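Local atomic coordinates of putative yopH targeting protein (Yersinia pestis, PDB entry 4GF3), a protein that probably acts as a secretion chaperone that binds and targets the effector YopH, as a member of the CesT family of type III chaperones. Residues T13-L17 / E18-T22. Sequence-based numbering, arbitrary orientation.
Sequences TELGL and EEIET
L15 and L17 each turn a CD1 methyl to the CG1-CD1 arm of I20, and no flat side-chain face is part of the join: the side chains of E18 and E19 leave CA pointing away from 13-17, although E18 CB still rests 3.7 Å from L17 C, and both glutamates are exposed residues. On the inner side, L17 CD1 comes up to I20 CG1 at 4.4 Å, while L15 CD1 touches the end of the same side chain, I20 CD1, at 4.5 Å. The two leucine methyls also lie against each other, CD1 of L15 being 4.1 Å from CD1 of L17, which completes a small apolar cluster. L17 reaches it because its CG sits beside the backbone N, opposite the carbonyl carbon (chi1 -55°), with CD1 extended onward from CG (chi2 173°).

The bend that brings these residues together illustrates how a helix can be closed by a Schellman motif. G16, as C-prime residue, takes a positive phi of 80°, a conformation in which a CB would press on the carbonyl oxygen of L15. G16 N bonds to T13 O at 3.1 Å, and L17 N reaches back to A12 O. The chain thus turns away from helix 4-15 towards strand 28-32, while I20 folds back onto F11 and A12 of that helix. L15 also packs on A106 of helix 102-118 and on an aromatic side chain of another protein's chain.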
loop_
_atom_site.group_PDB
_atom_site.type_symbol
_atom_site.label_atom_id
_atom_site.label_comp_id
_atom_site.label_asym_id
_atom_site.label_seq_id
_atom_site.Cartn_x
_atom_site.Cartn_y
_atom_site.Cartn_z
ATOM N N THR A 13 -4.318 8.413 -12.171
ATOM C CA THR A 13 -4.573 9.804 -12.457
ATOM C C THR A 13 -4.259 10.747 -11.285
ATOM O O THR A 13 -3.615 11.764 -11.512
ATOM C CB THR A 13 -6.032 10.011 -12.936
ATOM O OG1 THR A 13 -6.217 9.202 -14.096
ATOM C CG2 THR A 13 -6.291 11.434 -13.264
ATOM N N GLU A 14 -4.703 10.402 -10.087
ATOM C CA GLU A 14 -4.363 11.157 -8.859
ATOM C C GLU A 14 -2.852 11.318 -8.666
ATOM O O GLU A 14 -2.359 12.417 -8.362
ATOM C CB GLU A 14 -4.951 10.476 -7.659
ATOM C CG GLU A 14 -4.828 11.268 -6.372
ATOM C CD GLU A 14 -5.923 12.311 -6.195
ATOM O OE1 GLU A 14 -6.867 12.349 -7.020
ATOM O OE2 GLU A 14 -5.848 13.080 -5.208
ATOM N N LEU A 15 -2.109 10.243 -8.870
ATOM C CA LEU A 15 -0.663 10.282 -8.755
ATOM C C LEU A 15 0.050 10.917 -9.931
ATOM O O LEU A 15 1.225 11.256 -9.820
ATOM C CB LEU A 15 -0.152 8.820 -8.551
ATOM C CG LEU A 15 -0.453 7.993 -7.305
ATOM C CD1 LEU A 15 0.170 6.573 -7.420
ATOM C CD2 LEU A 15 -0.024 8.700 -6.031
ATOM N N GLY A 16 -0.626 11.077 -11.070
ATOM C CA GLY A 16 0.021 11.531 -12.284
ATOM C C GLY A 16 0.786 10.453 -13.064
ATOM O O GLY A 16 1.665 10.785 -13.857
ATOM N N LEU A 17 0.432 9.178 -12.878
ATOM C CA LEU A 17 0.916 8.085 -13.754
ATOM C C LEU A 17 -0.068 7.762 -14.854
ATOM O O LEU A 17 -1.271 7.944 -14.673
ATOM C CB LEU A 17 1.142 6.835 -12.943
ATOM C CG LEU A 17 2.081 6.980 -11.753
ATOM C CD1 LEU A 17 2.090 5.715 -10.912
ATOM C CD2 LEU A 17 3.471 7.321 -12.272
ATOM N N GLU A 18 0.443 7.263 -15.990
ATOM C CA GLU A 18 -0.433 6.856 -17.092
ATOM C C GLU A 18 -1.281 5.653 -16.727
ATOM O O GLU A 18 -2.407 5.570 -17.132
ATOM C CB GLU A 18 0.339 6.519 -18.358
ATOM C CG GLU A 18 0.114 7.499 -19.492
ATOM C CD GLU A 18 1.051 7.208 -20.661
ATOM O OE1 GLU A 18 1.357 6.002 -20.899
ATOM O OE2 GLU A 18 1.491 8.177 -21.343
ATOM N N GLU A 19 -0.735 4.711 -15.954
ATOM C CA GLU A 19 -1.458 3.465 -15.719
ATOM C C GLU A 19 -0.820 2.736 -14.564
ATOM O O GLU A 19 0.383 2.835 -14.407
ATOM C CB GLU A 19 -1.342 2.579 -16.945
ATOM C CG GLU A 19 -2.120 1.289 -16.766
ATOM C CD GLU A 19 -2.029 0.363 -17.957
ATOM O OE1 GLU A 19 -1.098 0.542 -18.786
ATOM O OE2 GLU A 19 -2.892 -0.552 -18.012
ATOM N N ILE A 20 -1.588 2.033 -13.747
ATOM C CA ILE A 20 -0.957 1.112 -12.767
ATOM C C ILE A 20 -1.278 -0.242 -13.294
ATOM O O ILE A 20 -2.409 -0.709 -13.161
ATOM C CB ILE A 20 -1.510 1.292 -11.357
ATOM C CG1 ILE A 20 -1.011 2.657 -10.890
ATOM C CG2 ILE A 20 -0.967 0.182 -10.422
ATOM C CD1 ILE A 20 -1.358 2.941 -9.488
ATOM N N GLU A 21 -0.325 -0.841 -13.976
ATOM C CA GLU A 21 -0.574 -2.147 -14.568
ATOM C C GLU A 21 -0.835 -3.193 -13.498
ATOM O O GLU A 21 -0.238 -3.148 -12.437
ATOM C CB GLU A 21 0.618 -2.594 -15.391
ATOM C CG GLU A 21 0.806 -1.742 -16.633
ATOM C CD GLU A 21 1.649 -2.437 -17.689
ATOM O OE1 GLU A 21 2.894 -2.462 -17.520
ATOM O OE2 GLU A 21 1.065 -2.946 -18.682
ATOM N N THR A 22 -1.698 -4.155 -13.782
ATOM C CA THR A 22 -1.895 -5.296 -12.828
ATOM C C THR A 22 -1.737 -6.669 -13.531
ATOM O O THR A 22 -1.990 -6.788 -14.714
ATOM C CB THR A 22 -3.211 -5.236 -12.061
ATOM O OG1 THR A 22 -4.316 -5.554 -12.923
ATOM C CG2 THR A 22 -3.395 -3.901 -11.471
#